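Local structure of L-tyrosine isonitrile synthase (Pseudomonas aeruginosa, 3E59) at residues Thr10-Val15 against Ala52-Gly57; Ile39-Gln44 against Gln259-Leu264; Pro74-Asp79 against Tyr207-Thr212. The protein makes the isonitrile group of the paerucumarin precursor, converting L-tyrosine to its isocyano derivative with C2 of ribulose 5-phosphate as the source of the carbon. All blocks are in the same frame, centred on the assembly; numbering follows the deposited sequence.

Interaction 1: Thr10-Val15 against Ala52-Gly57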
loop_
_atom_site.group_PDB
_atom_site.type_symbol
_atom_site.label_atom_id
_atom_site.label_comp_id
_atom_site.label_asym_id
_atom_site.label_seq_id
_atom_site.Cartn_x
_atom_site.Cartn_y
_atom_site.Cartn_z
ATOM N N THR A 10 -23.838 13.514 10.485
ATOM C CA THR A 10 -23.989 12.037 10.323
ATOM C C THR A 10 -22.731 11.216 10.611
ATOM O O THR A 10 -21.684 11.439 9.999
ATOM C CB THR A 10 -24.569 11.668 8.936
ATOM N N LEU A 11 -22.853 10.251 11.528
ATOM C CA LEU A 11 -21.736 9.368 11.911
ATOM C C LEU A 11 -20.979 8.758 10.728
ATOM O O LEU A 11 -19.758 8.837 10.708
ATOM C CB LEU A 11 -22.182 8.262 12.883
ATOM C CG LEU A 11 -22.335 8.606 14.368
ATOM C CD1 LEU A 11 -23.085 7.496 15.095
ATOM C CD2 LEU A 11 -20.987 8.852 15.015
ATOM N N PRO A 12 -21.695 8.131 9.760
ATOM C CA PRO A 12 -21.032 7.632 8.546
ATOM C C PRO A 12 -20.282 8.705 7.753
ATOM O O PRO A 12 -19.171 8.448 7.288
ATOM C CB PRO A 12 -22.187 7.062 7.719
ATOM C CG PRO A 12 -23.226 6.712 8.721
ATOM C CD PRO A 12 -23.132 7.792 9.755
ATOM N N ALA A 13 -20.874 9.892 7.610
ATOM C CA ALA A 13 -20.221 10.982 6.873
ATOM C C ALA A 13 -19.008 11.561 7.609
ATOM O O ALA A 13 -18.087 12.075 6.974
ATOM C CB ALA A 13 -21.219 12.088 6.536
ATOM N N ARG A 14 -19.023 11.471 8.936
ATOM C CA ARG A 14 -17.910 11.938 9.768
ATOM C C ARG A 14 -16.713 10.992 9.624
ATOM O O ARG A 14 -15.570 11.435 9.569
ATOM C CB ARG A 14 -18.328 12.043 11.240
ATOM C CG ARG A 14 -19.262 13.210 11.561
ATOM C CD ARG A 14 -19.564 13.282 13.062
ATOM N NE ARG A 14 -18.369 13.594 13.851
ATOM C CZ ARG A 14 -18.334 13.668 15.181
ATOM N NH1 ARG A 14 -19.430 13.446 15.904
ATOM N NH2 ARG A 14 -17.193 13.960 15.795
ATOM N N VAL A 15 -16.986 9.688 9.558
ATOM C CA VAL A 15 -15.935 8.700 9.287
ATOM C C VAL A 15 -15.288 9.037 7.952
ATOM O O VAL A 15 -14.062 9.150 7.858
ATOM C CB VAL A 15 -16.478 7.237 9.299
ATOM C CG1 VAL A 15 -15.375 6.231 8.922
ATOM C CG2 VAL A 15 -17.059 6.889 10.670
ATOM N N ALA A 52 -23.115 0.373 7.232
ATOM C CA ALA A 52 -23.428 -1.028 7.536
ATOM C C ALA A 52 -22.865 -1.456 8.899
ATOM O O ALA A 52 -23.569 -2.080 9.696
ATOM C CB ALA A 52 -22.915 -1.932 6.436
ATOM N N PHE A 53 -21.604 -1.116 9.161
ATOM C CA PHE A 53 -20.986 -1.404 10.458
ATOM C C PHE A 53 -21.664 -0.639 11.601
ATOM O O PHE A 53 -21.947 -1.214 12.654
ATOM C CB PHE A 53 -19.477 -1.114 10.430
ATOM C CG PHE A 53 -18.692 -2.054 9.536
ATOM C CD1 PHE A 53 -18.401 -3.353 9.951
ATOM C CD2 PHE A 53 -18.245 -1.634 8.279
ATOM C CE1 PHE A 53 -17.688 -4.232 9.124
ATOM C CE2 PHE A 53 -17.530 -2.504 7.445
ATOM C CZ PHE A 53 -17.255 -3.805 7.868
ATOM N N ILE A 54 -21.930 0.648 11.371
ATOM C CA ILE A 54 -22.495 1.543 12.391
ATOM C C ILE A 54 -23.910 1.125 12.813
ATOM O O ILE A 54 -24.238 1.140 14.005
ATOM C CB ILE A 54 -22.433 3.041 11.959
ATOM C CG1 ILE A 54 -20.975 3.460 11.724
ATOM C CG2 ILE A 54 -23.089 3.951 13.019
ATOM C CD1 ILE A 54 -20.802 4.865 11.205
ATOM N N GLU A 55 -24.722 0.726 11.833
ATOM C CA GLU A 55 -26.084 0.250 12.085
ATOM C C GLU A 55 -26.094 -1.023 12.926
ATOM O O GLU A 55 -27.004 -1.238 13.717
ATOM C CB GLU A 55 -26.840 0.047 10.766
ATOM C CG GLU A 55 -27.473 1.341 10.227
ATOM C CD GLU A 55 -27.712 1.345 8.709
ATOM O OE1 GLU A 55 -27.323 0.370 8.010
ATOM O OE2 GLU A 55 -28.282 2.352 8.219
ATOM N N ALA A 56 -25.060 -1.845 12.768
ATOM C CA ALA A 56 -24.935 -3.086 13.529
ATOM C C ALA A 56 -24.196 -2.913 14.860
ATOM O O ALA A 56 -23.973 -3.892 15.572
ATOM C CB ALA A 56 -24.268 -4.167 12.673
ATOM N N GLY A 57 -23.817 -1.676 15.188
ATOM C CA GLY A 57 -23.042 -1.390 16.396
ATOM C C GLY A 57 -21.721 -2.143 16.446
ATOM O O GLY A 57 -21.214 -2.445 17.521
#
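Pro-12 and Ile-54 bring the two backbones nearest each other, their CA atoms 7.3 Å apart, where the first turn of helix 11-20 lies beside the last turn of helix 35-55. Thr-10 occupies the N-cap position of the first helix, and its carbonyl O accepts the N-H of Arg-14. Helix 35-55 is closed off by a Schellman motif at Gly-57, the first residue to leave helical geometry, with positive phi and two bonds back into the last turn; one of these runs from Gly-57 N to Ile-54 O.

The contact between the segments is wholly apolar and is built round one side chain, Ile-54. Its CG1 branch lies anti to the carbonyl carbon (chi1 -60°) and continues extended to CD1, which puts that methyl against the opening turn of the other helix. There CD1 sits 3.7 Å from Pro-12 N and 3.9 Å from Pro-12 CG, so it touches both the backbone and the ring of the proline. CD1 also meets Leu-11 CB at 4.0 Å and, more loosely, Val-15 CG2 at 4.3 Å. The second branch works separately: CG2 of Ile-54 reaches CD1 of Leu-11 at 4.1 Å.

Residues beyond the two segments extend this apolar patch. Pro-12 also packs on Leu-47 and Ala-51 of helix 35-55, while Leu-11 and Val-15 reach Phe-103 of helix 84-103. Val-15, the buried member, further touches Ile-60 of strand 60-64. The arrangement is helix-to-helix packing through aliphatic side chains, joining the N-terminal helix to the end of the helix that leads into the parallel sheet.

Interaction 2: Ile39-Gln44 against Gln259-Leu264. With PO4 (phosphate ion), chain E.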
loop_
_atom_site.group_PDB
_atom_site.type_symbol
_atom_site.label_atom_id
_atom_site.label_comp_id
_atom_site.label_asym_id
_atom_site.label_seq_id
_atom_site.Cartn_x
_atom_site.Cartn_y
_atom_site.Cartn_z
ATOM N N ILE A 39 -15.528 13.671 -4.817
ATOM C CA ILE A 39 -16.047 13.471 -3.463
ATOM C C ILE A 39 -17.503 12.990 -3.488
ATOM O O ILE A 39 -17.870 12.075 -2.745
ATOM C CB ILE A 39 -15.892 14.750 -2.594
ATOM C CG1 ILE A 39 -14.408 15.042 -2.327
ATOM C CG2 ILE A 39 -16.652 14.619 -1.269
ATOM C CD1 ILE A 39 -14.106 16.512 -1.933
ATOM N N ARG A 40 -18.314 13.602 -4.347
ATOM C CA ARG A 40 -19.705 13.201 -4.523
ATOM C C ARG A 40 -19.838 11.701 -4.869
ATOM O O ARG A 40 -20.613 10.979 -4.235
ATOM C CB ARG A 40 -20.399 14.078 -5.577
ATOM N N ARG A 41 -19.068 11.220 -5.845
ATOM C CA ARG A 41 -19.177 9.808 -6.193
ATOM C C ARG A 41 -18.506 8.868 -5.185
ATOM O O ARG A 41 -18.907 7.711 -5.049
ATOM C CB ARG A 41 -18.818 9.512 -7.659
ATOM C CG ARG A 41 -17.641 10.241 -8.247
ATOM C CD ARG A 41 -17.814 10.370 -9.766
ATOM N NE ARG A 41 -16.598 9.987 -10.489
ATOM C CZ ARG A 41 -15.637 10.828 -10.877
ATOM N NH1 ARG A 41 -15.725 12.136 -10.633
ATOM N NH2 ARG A 41 -14.580 10.358 -11.527
ATOM N N ILE A 42 -17.534 9.388 -4.440
ATOM C CA ILE A 42 -16.971 8.657 -3.299
ATOM C C ILE A 42 -18.036 8.431 -2.213
ATOM O O ILE A 42 -18.162 7.319 -1.690
ATOM C CB ILE A 42 -15.693 9.339 -2.725
ATOM C CG1 ILE A 42 -14.514 9.116 -3.665
ATOM C CG2 ILE A 42 -15.349 8.790 -1.342
ATOM C CD1 ILE A 42 -13.376 10.080 -3.449
ATOM N N GLU A 43 -18.807 9.473 -1.911
ATOM C CA GLU A 43 -19.889 9.406 -0.920
ATOM C C GLU A 43 -20.923 8.338 -1.253
ATOM O O GLU A 43 -21.380 7.613 -0.377
ATOM C CB GLU A 43 -20.595 10.757 -0.803
ATOM C CG GLU A 43 -19.918 11.749 0.118
ATOM C CD GLU A 43 -20.885 12.815 0.649
ATOM O OE1 GLU A 43 -20.494 13.546 1.594
ATOM O OE2 GLU A 43 -22.037 12.908 0.141
ATOM N N GLN A 44 -21.283 8.249 -2.533
ATOM C CA GLN A 44 -22.248 7.259 -3.012
ATOM C C GLN A 44 -21.771 5.829 -2.752
ATOM O O GLN A 44 -22.550 4.970 -2.332
ATOM C CB GLN A 44 -22.496 7.446 -4.508
ATOM C CG GLN A 44 -23.074 8.797 -4.884
ATOM C CD GLN A 44 -23.419 8.899 -6.361
ATOM O OE1 GLN A 44 -23.058 8.031 -7.174
ATOM N NE2 GLN A 44 -24.133 9.961 -6.718
ATOM N N GLN A 259 -7.162 5.920 -6.540
ATOM C CA GLN A 259 -8.242 5.092 -7.048
ATOM C C GLN A 259 -9.324 5.934 -7.720
ATOM O O GLN A 259 -9.567 7.081 -7.299
ATOM C CB GLN A 259 -8.850 4.234 -5.916
ATOM C CG GLN A 259 -7.899 3.170 -5.307
ATOM C CD GLN A 259 -7.530 2.028 -6.259
ATOM O OE1 GLN A 259 -8.192 1.808 -7.281
ATOM N NE2 GLN A 259 -6.462 1.284 -5.914
ATOM N N PRO A 260 -9.998 5.365 -8.754
ATOM C CA PRO A 260 -11.159 6.054 -9.334
ATOM C C PRO A 260 -12.173 6.354 -8.224
ATOM O O PRO A 260 -12.282 5.587 -7.274
ATOM C CB PRO A 260 -11.734 5.031 -10.337
ATOM C CG PRO A 260 -10.607 4.065 -10.629
ATOM C CD PRO A 260 -9.726 4.059 -9.399
ATOM N N ALA A 261 -12.879 7.475 -8.334
ATOM C CA ALA A 261 -13.830 7.915 -7.320
ATOM C C ALA A 261 -15.063 7.000 -7.197
ATOM O O ALA A 261 -15.727 6.991 -6.161
ATOM C CB ALA A 261 -14.253 9.326 -7.609
ATOM N N ASP A 262 -15.361 6.244 -8.259
ATOM C CA ASP A 262 -16.476 5.285 -8.288
ATOM C C ASP A 262 -16.078 3.915 -7.750
ATOM O O ASP A 262 -16.911 3.016 -7.652
ATOM C CB ASP A 262 -16.966 5.086 -9.719
ATOM C CG ASP A 262 -17.566 6.328 -10.308
ATOM O OD1 ASP A 262 -18.116 7.151 -9.551
ATOM O OD2 ASP A 262 -17.506 6.476 -11.545
ATOM N N SER A 263 -14.798 3.753 -7.439
ATOM C CA SER A 263 -14.258 2.467 -7.000
ATOM C C SER A 263 -14.602 2.152 -5.540
ATOM O O SER A 263 -14.789 3.056 -4.727
ATOM C CB SER A 263 -12.742 2.453 -7.186
ATOM O OG SER A 263 -12.182 1.222 -6.769
ATOM N N LEU A 264 -14.680 0.858 -5.228
ATOM C CA LEU A 264 -14.776 0.378 -3.840
ATOM C C LEU A 264 -13.479 0.695 -3.100
ATOM O O LEU A 264 -13.458 0.920 -1.884
ATOM C CB LEU A 264 -15.016 -1.130 -3.825
ATOM C CG LEU A 264 -16.407 -1.667 -4.159
ATOM C CD1 LEU A 264 -16.360 -3.180 -4.403
ATOM C CD2 LEU A 264 -17.376 -1.335 -3.036
HETATM P P PO4 E . -4.948 -2.352 -5.192
HETATM O O1 PO4 E . -4.879 -1.301 -6.273
HETATM O O2 PO4 E . -3.633 -3.113 -5.193
HETATM O O3 PO4 E . -5.199 -1.663 -3.833
HETATM O O4 PO4 E . -6.039 -3.342 -5.498
#
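Arg-41 of helix 35-55 meets Ala-261 and Asp-262, the two central residues of a type I beta turn from Pro-260 to Ser-263, and its side chain can be followed outward atom by atom. CB is 3.1 Å from Asp-262 OD1. CG touches Ala-261 CB at 3.6 Å while staying near that OD1. The chain then bends about the CG-CD bond (chi3 -132°), with CD 3.2 Å from Asp-262 OD1, and NE forms a rather long salt bridge, 3.4 Å to the same OD1. Beyond NE, CZ (3.9 Å) and then NH2 pass over Ala-261 CB, which lies over one guanidinium face, off toward the rim, with the Asp-262 carboxylate at the edge. The two charged planes stand 64° apart.

Beside this, Ile-42 CG1 packs on Ala-261 CB at 4.0 Å, and a CA-H...O contact links Ile-42 CA to Ala-261 O. Just before the turn, Gln-259 NE2 donates to O1 of a phosphate ion (3.1 Å), probably taken up from the crystallisation liquor. Arg-253, Ser-255, His-257 and Lys-265 complete that anion site. The turn belongs to the connection between parallel strands 252-255 and 265-267, which meets helix 35-55 through the turn and the phosphate through Gln-259.

Interaction 3: Pro74-Asp79 against Tyr207-Thr212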
loop_
_atom_site.group_PDB
_atom_site.type_symbol
_atom_site.label_atom_id
_atom_site.label_comp_id
_atom_site.label_asym_id
_atom_site.label_seq_id
_atom_site.Cartn_x
_atom_site.Cartn_y
_atom_site.Cartn_z
ATOM N N PRO A 74 19.000 -0.911 -3.434
ATOM C CA PRO A 74 19.653 -0.242 -2.299
ATOM C C PRO A 74 19.761 1.273 -2.476
ATOM O O PRO A 74 20.069 1.986 -1.524
ATOM C CB PRO A 74 21.060 -0.871 -2.260
ATOM C CG PRO A 74 21.024 -2.043 -3.209
ATOM C CD PRO A 74 19.933 -1.773 -4.185
ATOM N N GLY A 75 19.522 1.759 -3.687
ATOM C CA GLY A 75 19.565 3.190 -3.946
ATOM C C GLY A 75 18.273 3.903 -3.601
ATOM O O GLY A 75 18.235 5.135 -3.611
ATOM N N LYS A 76 17.218 3.135 -3.312
ATOM C CA LYS A 76 15.872 3.688 -3.042
ATOM C C LYS A 76 15.496 3.670 -1.551
ATOM O O LYS A 76 14.724 4.507 -1.089
ATOM C CB LYS A 76 14.786 2.938 -3.836
ATOM C CG LYS A 76 14.869 3.048 -5.360
ATOM C CD LYS A 76 13.475 3.107 -6.041
ATOM C CE LYS A 76 12.486 2.105 -5.476
ATOM N NZ LYS A 76 11.220 2.008 -6.271
ATOM N N VAL A 77 16.054 2.710 -0.818
ATOM C CA VAL A 77 15.736 2.486 0.588
ATOM C C VAL A 77 17.016 2.425 1.417
ATOM O O VAL A 77 18.104 2.218 0.862
ATOM C CB VAL A 77 14.903 1.184 0.780
ATOM C CG1 VAL A 77 13.540 1.321 0.134
ATOM C CG2 VAL A 77 15.647 -0.038 0.240
ATOM N N LEU A 78 16.893 2.612 2.736
ATOM C CA LEU A 78 18.064 2.553 3.637
ATOM C C LEU A 78 18.558 1.126 3.875
ATOM O O LEU A 78 19.760 0.883 3.907
ATOM C CB LEU A 78 17.772 3.223 4.982
ATOM C CG LEU A 78 17.582 4.740 5.023
ATOM C CD1 LEU A 78 16.794 5.100 6.256
ATOM C CD2 LEU A 78 18.914 5.464 5.011
ATOM N N ASP A 79 17.622 0.193 4.055
ATOM C CA ASP A 79 17.961 -1.208 4.306
ATOM C C ASP A 79 16.740 -2.045 3.940
ATOM O O ASP A 79 15.725 -1.498 3.516
ATOM C CB ASP A 79 18.328 -1.382 5.785
ATOM C CG ASP A 79 18.805 -2.778 6.125
ATOM O OD1 ASP A 79 19.897 -3.185 5.670
ATOM O OD2 ASP A 79 18.082 -3.459 6.886
ATOM N N TYR A 207 10.718 -0.516 -12.959
ATOM C CA TYR A 207 11.875 0.061 -13.642
ATOM C C TYR A 207 12.862 0.687 -12.644
ATOM O O TYR A 207 14.068 0.426 -12.694
ATOM C CB TYR A 207 11.413 1.077 -14.694
ATOM C CG TYR A 207 12.528 1.913 -15.273
ATOM C CD1 TYR A 207 13.340 1.402 -16.286
ATOM C CD2 TYR A 207 12.757 3.218 -14.830
ATOM C CE1 TYR A 207 14.358 2.156 -16.836
ATOM C CE2 TYR A 207 13.796 3.992 -15.375
ATOM C CZ TYR A 207 14.585 3.442 -16.380
ATOM O OH TYR A 207 15.618 4.147 -16.950
ATOM N N GLU A 208 12.343 1.496 -11.731
ATOM C CA GLU A 208 13.165 2.144 -10.713
ATOM C C GLU A 208 13.801 1.158 -9.729
ATOM O O GLU A 208 14.929 1.365 -9.288
ATOM C CB GLU A 208 12.382 3.258 -10.020
ATOM C CG GLU A 208 12.199 4.465 -10.957
ATOM C CD GLU A 208 11.419 5.628 -10.362
ATOM O OE1 GLU A 208 11.014 5.593 -9.183
ATOM O OE2 GLU A 208 11.199 6.602 -11.100
ATOM N N ASP A 209 13.095 0.071 -9.422
ATOM C CA ASP A 209 13.673 -1.038 -8.655
ATOM C C ASP A 209 14.916 -1.633 -9.325
ATOM O O ASP A 209 15.830 -2.080 -8.634
ATOM C CB ASP A 209 12.650 -2.162 -8.488
ATOM C CG ASP A 209 11.737 -1.967 -7.281
ATOM O OD1 ASP A 209 11.918 -0.995 -6.506
ATOM O OD2 ASP A 209 10.840 -2.821 -7.116
ATOM N N GLY A 210 14.923 -1.666 -10.663
ATOM C CA GLY A 210 16.032 -2.239 -11.431
ATOM C C GLY A 210 17.163 -1.261 -11.707
ATOM O O GLY A 210 18.276 -1.668 -12.037
ATOM N N LEU A 211 16.871 0.031 -11.577
ATOM C CA LEU A 211 17.852 1.088 -11.785
ATOM C C LEU A 211 18.733 1.254 -10.564
ATOM O O LEU A 211 18.737 2.316 -9.945
ATOM C CB LEU A 211 17.159 2.424 -12.051
ATOM C CG LEU A 211 17.152 3.041 -13.446
ATOM C CD1 LEU A 211 16.630 4.469 -13.314
ATOM C CD2 LEU A 211 18.532 3.029 -14.107
ATOM N N THR A 212 19.462 0.201 -10.212
ATOM C CA THR A 212 20.391 0.239 -9.089
ATOM C C THR A 212 21.526 1.214 -9.432
ATOM O O THR A 212 21.989 1.221 -10.564
ATOM C CB THR A 212 20.931 -1.178 -8.772
ATOM O OG1 THR A 212 21.565 -1.731 -9.932
ATOM C CG2 THR A 212 19.789 -2.105 -8.362
HETATM O O HOH W 1 9.637 3.687 -7.682
#
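Lys-76 and Asp-209 form the tighter part of this contact, a salt bridge of 3.1 Å between Lys-76 NZ and Asp-209 OD1. The lysine chain, bent at chi2 (-144°) and chi3 (-44°), crosses the aspartate at about a right angle, and its ammonium meets OD1 from above the carboxylate plane, 40° out of it. The neighbouring CE is also close, 3.3 Å from Asp-209 OD1. Each polar end has another partner: His-282 ND1 bonds to Lys-76 NZ, and Ser-71 OG to Asp-209 OD1.

Elsewhere the fit is looser. Glu-208 does not touch the ammonium with its carboxylate; a water bridges them, accepting from Lys-76 NZ at 2.7 Å and donating to Glu-208 OE1 at 2.8 Å. Lys-76 CD merely skirts the helix, 4.0 Å from Glu-208 O. On the proline side, the exposed Pro-74 offers CD to Thr-212 CG2 at 4.2 Å, a light apolar touch.

Asn-73, just ahead of Pro-74, ties the same loop to the helix end through ND2, which bonds to the carbonyls of Glu-208 and Leu-211. The contact therefore fastens the loop between strand 60-64 and helix 84-103 to the C-terminal turn of helix 193-210, whose Tyr-207 packs on helix 219-247.

Overall arrangement
From the N terminus, interaction 1 begins at the start of helix 11-20 and closes at the end of helix 35-55, enclosing 36 residues that are mostly helical. Interaction 2 opens inside that loop, at Ile-39 to Gln-44 on the same long helix, but closes only at residues 259-264, so the two cross; their centres lie about 17 Å apart. Interaction 3, with both segments between those of interaction 2 along the chain, comes after interaction 1 has closed and sits on the opposite side of the chain's centre from both. Interaction 1 joins two helices, interaction 2 ties the second of them to the connection between strands 252-255 and 265-267, and interaction 3 joins a loop after strand 60-64 to helix 193-210.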